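Local coordinates for protein glucose-1-phosphate thymidylyltransferase (Bacillus anthracis, PDB 4ECM) that catalyses transfer of a thymidylyl group from dTTP to glucose-1-phosphate, giving dTDP-glucose and pyrophosphate, a step of dTDP-L-rhamnose biosynthesis, at residues A[106-114]-A[215-223]; A[158-166]-A[239-249]. One frame throughout, in Å; residues are numbered along the deposited sequence.

How the contacts relate
Both contacts border the dTDP-glucose product, and they take different parts of it. Contact 1 (106-114 with 215-223) holds the thymine through the backbone of Gly109 and runs along the molecule to the glucose, near Ile110 and Thr220. Contact 2 (158-166 with 239-249) meets the glucose alone, with Phe166 and Trp241 beside its O4 and C6. The centres of contacts 1 and 2 lie about 19 Å apart; the nearest atoms of contacts 1 and 2 are about 6 Å apart without touching, and both reach the same ligand. Along the chain the four segments alternate, contact 2 beginning between the two halves of contact 1. Pyrophosphate sits close by, about 6 Å from the side chain of Ala107 and about 8 Å from that of Thr246.

Contact 1. Residues A[106-114]-A[215-223]; sequences KAGGIAQAL and GELEITDIN. With DAU (2'deoxy-thymidine-5'-diphospho-alpha-D-glucose), chain B.
Gly108 and Gly109 run past Glu216 and Leu217 beside the thymine end of the product site, where the N-terminal ends of helices 110-114 and 219-223 come together, axes 73° apart; the fold is that of a sugar nucleotidyltransferase, with a Rossmann-like mixed sheet. One direct backbone bond joins the segments: Leu217 N donates to Gly108 O, weakly at 3.4 Å though nearly straight. One water lies between Ala107 O and Glu216 OE2; another accepts from Ile110 N and lies beside Glu216 OE1. The Glu216 carboxylate is poorly ordered and these links tentative; its chain, extended beyond CG, carries it past Gly109 to the thymine methyl.

Apolar packing follows the helix starts. Ala111 CB is pressed against Leu217, 3.5 Å from its CB, and also meets the tip of Ile222, CD1. Leu217 CD2 lies on Gln112 CB, while the amide end of Gln112 is bonded to Gln104. Ile110 divides its branches: CG2, anti to the backbone N, crosses the Ile219 side chain at an angle, 4.0 Å from its CB, whereas CG1 points to the nucleoside, near O4' and C61, and carries CD1 to 3.7 Å from C1 of the glucose.

The base is met by the backbone of Gly109, the N-cap of its helix: Gly109 N donates to thymine O41 at 2.8 Å, with an N-H...O angle of 148°.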
loop_
_atom_site.group_PDB
_atom_site.type_symbol
_atom_site.label_atom_id
_atom_site.label_comp_id
_atom_site.label_asym_id
_atom_site.label_seq_id
_atom_site.Cartn_x
_atom_site.Cartn_y
_atom_site.Cartn_z
ATOM N N LYS A 106 -5.668 -14.251 12.054
ATOM C CA LYS A 106 -5.376 -15.434 11.255
ATOM C C LYS A 106 -6.679 -15.985 10.706
ATOM O O LYS A 106 -7.744 -15.744 11.293
ATOM C CB LYS A 106 -4.689 -16.507 12.113
ATOM C CG LYS A 106 -3.379 -16.031 12.753
ATOM C CD LYS A 106 -2.646 -17.145 13.524
ATOM C CE LYS A 106 -1.317 -16.621 14.097
ATOM N NZ LYS A 106 -0.575 -17.640 14.900
ATOM N N ALA A 107 -6.596 -16.731 9.602
ATOM C CA ALA A 107 -7.782 -17.320 8.975
ATOM C C ALA A 107 -8.315 -18.489 9.834
ATOM O O ALA A 107 -8.423 -19.631 9.368
ATOM C CB ALA A 107 -7.452 -17.785 7.553
ATOM N N GLY A 108 -8.667 -18.180 11.080
ATOM C CA GLY A 108 -9.117 -19.180 12.042
ATOM C C GLY A 108 -10.565 -19.608 11.925
ATOM O O GLY A 108 -11.064 -20.342 12.774
ATOM N N GLY A 109 -11.253 -19.159 10.883
ATOM C CA GLY A 109 -12.618 -19.605 10.650
ATOM C C GLY A 109 -13.689 -18.540 10.610
ATOM O O GLY A 109 -13.563 -17.461 11.200
ATOM N N ILE A 110 -14.758 -18.880 9.901
ATOM C CA ILE A 110 -15.912 -18.026 9.755
ATOM C C ILE A 110 -16.498 -17.645 11.118
ATOM O O ILE A 110 -16.809 -16.482 11.343
ATOM C CB ILE A 110 -16.989 -18.727 8.913
ATOM C CG1 ILE A 110 -16.527 -18.820 7.453
ATOM C CG2 ILE A 110 -18.337 -17.968 8.990
ATOM C CD1 ILE A 110 -17.329 -19.793 6.643
ATOM N N ALA A 111 -16.623 -18.632 12.006
ATOM C CA ALA A 111 -17.203 -18.450 13.318
ATOM C C ALA A 111 -16.325 -17.527 14.162
ATOM O O ALA A 111 -16.831 -16.692 14.896
ATOM C CB ALA A 111 -17.408 -19.810 14.001
ATOM N N GLN A 112 -15.016 -17.665 14.016
ATOM C CA GLN A 112 -14.052 -16.804 14.708
ATOM C C GLN A 112 -14.201 -15.332 14.237
ATOM O O GLN A 112 -14.195 -14.391 15.035
ATOM C CB GLN A 112 -12.632 -17.280 14.388
ATOM C CG GLN A 112 -11.536 -16.546 15.166
ATOM C CD GLN A 112 -10.130 -16.952 14.720
ATOM O OE1 GLN A 112 -9.738 -16.734 13.569
ATOM N NE2 GLN A 112 -9.351 -17.497 15.653
ATOM N N ALA A 113 -14.301 -15.155 12.919
ATOM C CA ALA A 113 -14.463 -13.832 12.326
ATOM C C ALA A 113 -15.744 -13.190 12.850
ATOM O O ALA A 113 -15.761 -12.034 13.260
ATOM C CB ALA A 113 -14.481 -13.931 10.796
ATOM N N LEU A 114 -16.816 -13.962 12.888
ATOM C CA LEU A 114 -18.098 -13.438 13.368
ATOM C C LEU A 114 -18.000 -13.013 14.825
ATOM O O LEU A 114 -18.621 -12.030 15.224
ATOM C CB LEU A 114 -19.200 -14.479 13.195
ATOM C CG LEU A 114 -20.589 -14.116 13.705
ATOM C CD1 LEU A 114 -21.121 -12.895 13.004
ATOM C CD2 LEU A 114 -21.531 -15.299 13.494
ATOM N N GLY A 215 -8.756 -27.227 11.820
ATOM C CA GLY A 215 -8.313 -26.074 12.619
ATOM C C GLY A 215 -9.186 -24.830 12.523
ATOM O O GLY A 215 -8.672 -23.707 12.479
ATOM N N GLU A 216 -10.506 -25.017 12.502
ATOM C CA GLU A 216 -11.429 -23.882 12.415
ATOM C C GLU A 216 -12.678 -24.013 13.293
ATOM O O GLU A 216 -13.140 -25.118 13.630
ATOM C CB GLU A 216 -11.871 -23.637 10.956
ATOM C CG GLU A 216 -10.726 -23.314 9.964
ATOM C CD GLU A 216 -11.228 -22.995 8.546
ATOM O OE1 GLU A 216 -12.445 -22.736 8.387
ATOM O OE2 GLU A 216 -10.406 -22.996 7.596
ATOM N N LEU A 217 -13.200 -22.848 13.667
ATOM C CA LEU A 217 -14.444 -22.732 14.417
ATOM C C LEU A 217 -15.484 -22.798 13.317
ATOM O O LEU A 217 -15.485 -21.920 12.421
ATOM C CB LEU A 217 -14.481 -21.389 15.178
ATOM C CG LEU A 217 -13.600 -21.246 16.443
ATOM C CD1 LEU A 217 -12.169 -21.760 16.251
ATOM C CD2 LEU A 217 -13.600 -19.800 16.958
ATOM N N GLU A 218 -16.349 -23.821 13.341
ATOM C CA GLU A 218 -17.307 -24.042 12.221
ATOM C C GLU A 218 -18.683 -23.383 12.339
ATOM O O GLU A 218 -19.381 -23.555 13.333
ATOM C CB GLU A 218 -17.501 -25.535 11.982
ATOM C CG GLU A 218 -16.235 -26.316 11.615
ATOM C CD GLU A 218 -15.707 -26.027 10.219
ATOM O OE1 GLU A 218 -16.330 -25.235 9.472
ATOM O OE2 GLU A 218 -14.659 -26.606 9.859
ATOM N N ILE A 219 -19.090 -22.665 11.290
ATOM C CA ILE A 219 -20.399 -22.013 11.270
ATOM C C ILE A 219 -21.512 -23.073 11.332
ATOM O O ILE A 219 -22.587 -22.822 11.900
ATOM C CB ILE A 219 -20.599 -21.075 10.031
ATOM C CG1 ILE A 219 -21.704 -20.056 10.300
ATOM C CG2 ILE A 219 -20.913 -21.861 8.788
ATOM C CD1 ILE A 219 -21.375 -19.060 11.449
ATOM N N THR A 220 -21.256 -24.253 10.773
ATOM C CA THR A 220 -22.243 -25.345 10.827
ATOM C C THR A 220 -22.569 -25.724 12.301
ATOM O O THR A 220 -23.728 -25.993 12.638
ATOM C CB THR A 220 -21.789 -26.559 10.005
ATOM O OG1 THR A 220 -21.866 -26.234 8.607
ATOM C CG2 THR A 220 -22.671 -27.777 10.289
ATOM N N ASP A 221 -21.563 -25.704 13.174
ATOM C CA ASP A 221 -21.799 -26.000 14.605
ATOM C C ASP A 221 -22.774 -24.999 15.226
ATOM O O ASP A 221 -23.642 -25.371 16.031
ATOM C CB ASP A 221 -20.487 -26.005 15.380
ATOM C CG ASP A 221 -19.541 -27.089 14.909
ATOM O OD1 ASP A 221 -20.017 -28.098 14.327
ATOM O OD2 ASP A 221 -18.321 -26.940 15.121
ATOM N N ILE A 222 -22.632 -23.736 14.848
ATOM C CA ILE A 222 -23.521 -22.684 15.319
ATOM C C ILE A 222 -24.939 -22.931 14.814
ATOM O O ILE A 222 -25.912 -22.840 15.572
ATOM C CB ILE A 222 -23.055 -21.306 14.831
ATOM C CG1 ILE A 222 -21.783 -20.889 15.558
ATOM C CG2 ILE A 222 -24.151 -20.248 15.033
ATOM C CD1 ILE A 222 -21.130 -19.634 14.947
ATOM N N ASN A 223 -25.060 -23.240 13.528
ATOM C CA ASN A 223 -26.376 -23.510 12.954
ATOM C C ASN A 223 -27.041 -24.726 13.623
ATOM O O ASN A 223 -28.243 -24.694 13.902
ATOM C CB ASN A 223 -26.279 -23.607 11.431
ATOM C CG ASN A 223 -25.835 -22.288 10.817
ATOM O OD1 ASN A 223 -26.132 -21.230 11.374
ATOM N ND2 ASN A 223 -25.122 -22.334 9.678
HETATM O O6 DAU B . -19.992 -20.874 0.394
HETATM C C6 DAU B . -20.898 -21.540 1.276
HETATM C C5 DAU B . -20.115 -22.381 2.274
HETATM O O5 DAU B . -19.202 -21.513 2.939
HETATM C C4 DAU B . -21.039 -23.075 3.281
HETATM O O4 DAU B . -21.892 -24.007 2.627
HETATM C C3 DAU B . -20.260 -23.811 4.368
HETATM O O3 DAU B . -21.194 -24.327 5.340
HETATM C C2 DAU B . -19.282 -22.821 5.012
HETATM O O2 DAU B . -18.439 -23.481 5.974
HETATM C C1 DAU B . -18.416 -22.139 3.960
HETATM O O1 DAU B . -17.548 -23.105 3.378
HETATM P P2 DAU B . -16.173 -22.656 2.661
HETATM O O3P DAU B . -16.449 -22.061 1.301
HETATM O O4P DAU B . -15.213 -23.801 2.820
HETATM O OPP DAU B . -15.693 -21.424 3.593
HETATM P P DAU B . -14.353 -20.590 3.287
HETATM O O1P DAU B . -14.128 -20.545 1.794
HETATM O O2P DAU B . -13.288 -21.084 4.198
HETATM O "O5'" DAU B . -14.765 -19.097 3.735
HETATM C "C5'" DAU B . -15.694 -18.373 2.954
HETATM C "C4'" DAU B . -15.693 -16.867 3.218
HETATM O "O4'" DAU B . -15.605 -16.515 4.597
HETATM C "C3'" DAU B . -14.591 -16.135 2.483
HETATM O "O3'" DAU B . -15.249 -15.111 1.732
HETATM C "C2'" DAU B . -13.706 -15.536 3.549
HETATM C "C1'" DAU B . -14.551 -15.600 4.814
HETATM N N11 DAU B . -13.882 -16.134 6.012
HETATM C C61 DAU B . -13.339 -17.442 5.948
HETATM C C51 DAU B . -12.424 -17.873 6.888
HETATM C C5A DAU B . -11.937 -19.307 6.870
HETATM C C21 DAU B . -13.309 -15.221 6.918
HETATM O O21 DAU B . -13.769 -13.961 6.926
HETATM N N31 DAU B . -12.412 -15.610 7.857
HETATM C C41 DAU B . -11.940 -16.884 7.883
HETATM O O41 DAU B . -11.031 -17.251 8.814
HETATM O O HOH W 1 -8.453 -20.937 6.875
HETATM O O HOH W 2 -14.555 -21.555 8.689
#

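Contact 2. Residues A[158-166]-A[239-249]; sequences QSVDDPERF and GWWTDAGTHVS. With DAU (2'deoxy-thymidine-5'-diphospho-alpha-D-glucose), chain B.
The Phe166 ring is covered on both faces: Arg165 CB sits over its centre on one, and Trp241 CH2 comes down on the other, 3.6 Å from Phe166 CE1. The pair is T-shaped, the indole edge directed at the phenyl face with planes 65° apart. At the Phe166 edge, near its plane, lie O4 of the glucose and Asp243 OD1; C6 of the same sugar touches the edge of Trp241, 3.9 Å from CZ2. Val160 CG1 approaches CZ3 obliquely, Gln158 CG lies by Trp241 CB at the root of the indole, and NE1 is held by Asn133. These rings form a wall of the sugar end of the product site, joining the loop that follows strand 153-159 to strand 241-243.

Beside them runs a salt-bridge network, described for one of two Asp243 conformers. Arg165 bends at chi3 (-71°), which turns its guanidinium back over Phe166 CZ, and NH1 meets Asp243 OD1 at 3.0 Å, on the syn side but tilted out of the carboxylate plane. NH2 adds weaker bonds to both oxygens, and NE pairs with Asp162 OD2 at 3.2 Å. Asp243 OD2 also closes an Asx turn, accepting from Gly245 N at 3.1 Å.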
loop_
_atom_site.group_PDB
_atom_site.type_symbol
_atom_site.label_atom_id
_atom_site.label_comp_id
_atom_site.label_asym_id
_atom_site.label_seq_id
_atom_site.Cartn_x
_atom_site.Cartn_y
_atom_site.Cartn_z
ATOM N N GLN A 158 -29.737 -23.732 -1.077
ATOM C CA GLN A 158 -29.654 -23.857 -2.520
ATOM C C GLN A 158 -29.396 -25.290 -2.892
ATOM O O GLN A 158 -28.471 -25.908 -2.380
ATOM C CB GLN A 158 -28.517 -23.030 -3.094
ATOM C CG GLN A 158 -28.921 -21.657 -3.503
ATOM C CD GLN A 158 -29.702 -21.631 -4.824
ATOM O OE1 GLN A 158 -30.465 -20.721 -5.072
ATOM N NE2 GLN A 158 -29.483 -22.611 -5.660
ATOM N N SER A 159 -30.220 -25.816 -3.790
ATOM C CA SER A 159 -30.033 -27.165 -4.293
ATOM C C SER A 159 -28.873 -27.074 -5.273
ATOM O O SER A 159 -28.882 -26.221 -6.153
ATOM C CB SER A 159 -31.293 -27.664 -4.987
ATOM O OG SER A 159 -31.114 -29.002 -5.417
ATOM N N VAL A 160 -27.857 -27.908 -5.087
ATOM C CA VAL A 160 -26.666 -27.880 -5.943
ATOM C C VAL A 160 -26.253 -29.249 -6.462
ATOM O O VAL A 160 -26.652 -30.285 -5.918
ATOM C CB VAL A 160 -25.444 -27.270 -5.186
ATOM C CG1 VAL A 160 -25.728 -25.804 -4.740
ATOM C CG2 VAL A 160 -25.054 -28.126 -3.984
ATOM N N ASP A 161 -25.427 -29.229 -7.508
ATOM C CA ASP A 161 -24.929 -30.437 -8.153
ATOM C C ASP A 161 -23.806 -31.115 -7.372
ATOM O O ASP A 161 -23.612 -32.337 -7.466
ATOM C CB ASP A 161 -24.400 -30.092 -9.560
ATOM C CG ASP A 161 -25.484 -29.561 -10.478
ATOM O OD1 ASP A 161 -26.653 -30.005 -10.351
ATOM O OD2 ASP A 161 -25.167 -28.700 -11.331
ATOM N N ASP A 162 -23.087 -30.318 -6.591
ATOM C CA ASP A 162 -21.907 -30.772 -5.862
ATOM C C ASP A 162 -21.988 -30.430 -4.381
ATOM O O ASP A 162 -21.187 -29.637 -3.885
ATOM C CB ASP A 162 -20.669 -30.116 -6.499
ATOM C CG ASP A 162 -20.830 -28.583 -6.721
ATOM O OD1 ASP A 162 -21.872 -27.992 -6.355
ATOM O OD2 ASP A 162 -19.890 -27.962 -7.272
ATOM N N PRO A 163 -22.948 -31.039 -3.658
ATOM C CA PRO A 163 -23.148 -30.695 -2.241
ATOM C C PRO A 163 -21.971 -31.013 -1.321
ATOM O O PRO A 163 -21.856 -30.421 -0.233
ATOM C CB PRO A 163 -24.380 -31.529 -1.843
ATOM C CG PRO A 163 -24.441 -32.641 -2.852
ATOM C CD PRO A 163 -23.914 -32.054 -4.119
ATOM N N GLU A 164 -21.102 -31.919 -1.753
ATOM C CA GLU A 164 -19.958 -32.319 -0.939
ATOM C C GLU A 164 -19.028 -31.153 -0.584
ATOM O O GLU A 164 -18.249 -31.245 0.361
ATOM C CB GLU A 164 -19.164 -33.462 -1.610
ATOM C CG GLU A 164 -18.341 -33.090 -2.872
ATOM C CD GLU A 164 -19.171 -32.815 -4.133
ATOM O OE1 GLU A 164 -20.406 -33.023 -4.124
ATOM O OE2 GLU A 164 -18.572 -32.388 -5.146
ATOM N N ARG A 165 -19.098 -30.072 -1.352
ATOM C CA ARG A 165 -18.273 -28.906 -1.114
ATOM C C ARG A 165 -18.819 -27.979 -0.030
ATOM O O ARG A 165 -18.139 -27.061 0.362
ATOM C CB ARG A 165 -18.185 -28.033 -2.375
ATOM C CG ARG A 165 -17.391 -28.578 -3.536
ATOM C CD ARG A 165 -16.862 -27.402 -4.373
ATOM N NE ARG A 165 -17.894 -26.695 -5.126
ATOM C CZ ARG A 165 -17.884 -25.380 -5.394
ATOM N NH1 ARG A 165 -18.858 -24.844 -6.116
ATOM N NH2 ARG A 165 -16.936 -24.584 -4.918
ATOM N N PHE A 166 -20.042 -28.194 0.433
ATOM C CA PHE A 166 -20.674 -27.228 1.311
ATOM C C PHE A 166 -21.244 -27.822 2.574
ATOM O O PHE A 166 -21.140 -29.022 2.822
ATOM C CB PHE A 166 -21.838 -26.561 0.534
ATOM C CG PHE A 166 -21.443 -26.023 -0.823
ATOM C CD1 PHE A 166 -20.702 -24.864 -0.938
ATOM C CD2 PHE A 166 -21.820 -26.674 -1.976
ATOM C CE1 PHE A 166 -20.325 -24.374 -2.185
ATOM C CE2 PHE A 166 -21.445 -26.195 -3.225
ATOM C CZ PHE A 166 -20.694 -25.034 -3.328
ATOM N N GLY A 239 -33.466 -17.872 -7.075
ATOM C CA GLY A 239 -32.630 -17.658 -8.256
ATOM C C GLY A 239 -31.300 -18.381 -8.179
ATOM O O GLY A 239 -31.181 -19.396 -7.488
ATOM N N TRP A 240 -30.281 -17.837 -8.842
ATOM C CA TRP A 240 -28.984 -18.470 -8.826
ATOM C C TRP A 240 -28.119 -18.041 -7.656
ATOM O O TRP A 240 -28.335 -16.994 -7.020
ATOM C CB TRP A 240 -28.243 -18.245 -10.159
ATOM C CG TRP A 240 -28.065 -16.813 -10.574
ATOM C CD1 TRP A 240 -28.843 -16.119 -11.462
ATOM C CD2 TRP A 240 -27.030 -15.910 -10.164
ATOM N NE1 TRP A 240 -28.370 -14.842 -11.612
ATOM C CE2 TRP A 240 -27.258 -14.684 -10.828
ATOM C CE3 TRP A 240 -25.938 -16.014 -9.299
ATOM C CZ2 TRP A 240 -26.440 -13.569 -10.646
ATOM C CZ3 TRP A 240 -25.124 -14.907 -9.119
ATOM C CH2 TRP A 240 -25.374 -13.701 -9.792
ATOM N N TRP A 241 -27.128 -18.883 -7.393
ATOM C CA TRP A 241 -26.192 -18.691 -6.311
ATOM C C TRP A 241 -24.896 -19.414 -6.616
ATOM O O TRP A 241 -24.895 -20.530 -7.143
ATOM C CB TRP A 241 -26.750 -19.271 -5.015
ATOM C CG TRP A 241 -25.751 -19.317 -3.881
ATOM C CD1 TRP A 241 -25.448 -18.310 -3.015
ATOM C CD2 TRP A 241 -24.933 -20.426 -3.495
ATOM N NE1 TRP A 241 -24.493 -18.716 -2.115
ATOM C CE2 TRP A 241 -24.163 -20.011 -2.379
ATOM C CE3 TRP A 241 -24.795 -21.736 -3.960
ATOM C CZ2 TRP A 241 -23.246 -20.842 -1.751
ATOM C CZ3 TRP A 241 -23.890 -22.578 -3.318
ATOM C CH2 TRP A 241 -23.123 -22.121 -2.227
ATOM N N THR A 242 -23.791 -18.787 -6.264
ATOM C CA THR A 242 -22.517 -19.434 -6.418
ATOM C C THR A 242 -21.509 -18.879 -5.439
ATOM O O THR A 242 -21.606 -17.724 -4.994
ATOM C CB THR A 242 -21.912 -19.221 -7.813
ATOM O OG1 THR A 242 -20.712 -20.006 -7.927
ATOM C CG2 THR A 242 -21.567 -17.729 -8.047
ATOM N N ASP A 243 -20.569 -19.720 -5.048
ATOM C CA ASP A 243 -19.469 -19.242 -4.279
ATOM C C ASP A 243 -18.522 -18.706 -5.352
ATOM O O ASP A 243 -18.712 -18.910 -6.568
ATOM C CB ASP A 243 -18.760 -20.359 -3.523
ATOM C CG ASP A 243 -18.013 -21.291 -4.460
ATOM O OD1 ASP A 243 -18.681 -22.027 -5.189
ATOM O OD2 ASP A 243 -16.772 -21.289 -4.461
ATOM N N ALA A 244 -17.524 -17.979 -4.928
ATOM C CA ALA A 244 -16.512 -17.490 -5.880
ATOM C C ALA A 244 -15.103 -17.738 -5.394
ATOM O O ALA A 244 -14.218 -16.960 -5.693
ATOM C CB ALA A 244 -16.731 -16.012 -6.156
ATOM N N GLY A 245 -14.898 -18.847 -4.682
ATOM C CA GLY A 245 -13.601 -19.178 -4.060
ATOM C C GLY A 245 -12.678 -20.143 -4.793
ATOM O O GLY A 245 -11.623 -20.493 -4.266
ATOM N N THR A 246 -13.074 -20.574 -5.997
ATOM C CA THR A 246 -12.263 -21.446 -6.845
ATOM C C THR A 246 -12.202 -20.788 -8.206
ATOM O O THR A 246 -13.081 -19.999 -8.556
ATOM C CB THR A 246 -12.906 -22.842 -7.028
ATOM O OG1 THR A 246 -14.159 -22.694 -7.705
ATOM C CG2 THR A 246 -13.123 -23.572 -5.658
ATOM N N HIS A 247 -11.192 -21.108 -9.002
ATOM C CA HIS A 247 -11.110 -20.510 -10.328
ATOM C C HIS A 247 -12.365 -20.699 -11.161
ATOM O O HIS A 247 -12.893 -19.729 -11.715
ATOM C CB HIS A 247 -9.880 -20.995 -11.085
ATOM C CG HIS A 247 -8.602 -20.493 -10.498
ATOM N ND1 HIS A 247 -8.212 -19.173 -10.597
ATOM C CD2 HIS A 247 -7.629 -21.126 -9.798
ATOM C CE1 HIS A 247 -7.051 -19.013 -9.982
ATOM N NE2 HIS A 247 -6.676 -20.183 -9.486
ATOM N N VAL A 248 -12.857 -21.932 -11.234
ATOM C CA VAL A 248 -14.050 -22.225 -12.021
ATOM C C VAL A 248 -15.293 -21.481 -11.495
ATOM O O VAL A 248 -16.069 -20.929 -12.279
ATOM C CB VAL A 248 -14.328 -23.754 -12.082
ATOM C CG1 VAL A 248 -15.672 -24.041 -12.764
ATOM C CG2 VAL A 248 -13.189 -24.473 -12.807
ATOM N N SER A 249 -15.463 -21.444 -10.179
ATOM C CA SER A 249 -16.639 -20.786 -9.591
ATOM C C SER A 249 -16.527 -19.253 -9.658
ATOM O O SER A 249 -17.540 -18.554 -9.808
ATOM C CB SER A 249 -16.930 -21.312 -8.179
ATOM O OG SER A 249 -15.923 -20.959 -7.242
HETATM O O6 DAU B . -19.992 -20.874 0.394
HETATM C C6 DAU B . -20.898 -21.540 1.276
HETATM C C5 DAU B . -20.115 -22.381 2.274
HETATM O O5 DAU B . -19.202 -21.513 2.939
HETATM C C4 DAU B . -21.039 -23.075 3.281
HETATM O O4 DAU B . -21.892 -24.007 2.627
HETATM C C3 DAU B . -20.260 -23.811 4.368
HETATM O O3 DAU B . -21.194 -24.327 5.340
HETATM C C2 DAU B . -19.282 -22.821 5.012
HETATM O O2 DAU B . -18.439 -23.481 5.974
HETATM C C1 DAU B . -18.416 -22.139 3.960
HETATM O O1 DAU B . -17.548 -23.105 3.378
HETATM P P2 DAU B . -16.173 -22.656 2.661
HETATM O O3P DAU B . -16.449 -22.061 1.301
HETATM O O4P DAU B . -15.213 -23.801 2.820
HETATM O OPP DAU B . -15.693 -21.424 3.593
HETATM P P DAU B . -14.353 -20.590 3.287
HETATM O O1P DAU B . -14.128 -20.545 1.794
HETATM O O2P DAU B . -13.288 -21.084 4.198
HETATM O "O5'" DAU B . -14.765 -19.097 3.735
HETATM C "C5'" DAU B . -15.694 -18.373 2.954
HETATM C "C4'" DAU B . -15.693 -16.867 3.218
HETATM O "O4'" DAU B . -15.605 -16.515 4.597
HETATM C "C3'" DAU B . -14.591 -16.135 2.483
HETATM O "O3'" DAU B . -15.249 -15.111 1.732
HETATM C "C2'" DAU B . -13.706 -15.536 3.549
HETATM C "C1'" DAU B . -14.551 -15.600 4.814
HETATM N N11 DAU B . -13.882 -16.134 6.012
HETATM C C61 DAU B . -13.339 -17.442 5.948
HETATM C C51 DAU B . -12.424 -17.873 6.888
HETATM C C5A DAU B . -11.937 -19.307 6.870
HETATM C C21 DAU B . -13.309 -15.221 6.918
HETATM O O21 DAU B . -13.769 -13.961 6.926
HETATM N N31 DAU B . -12.412 -15.610 7.857
HETATM C C41 DAU B . -11.940 -16.884 7.883
HETATM O O41 DAU B . -11.031 -17.251 8.814
#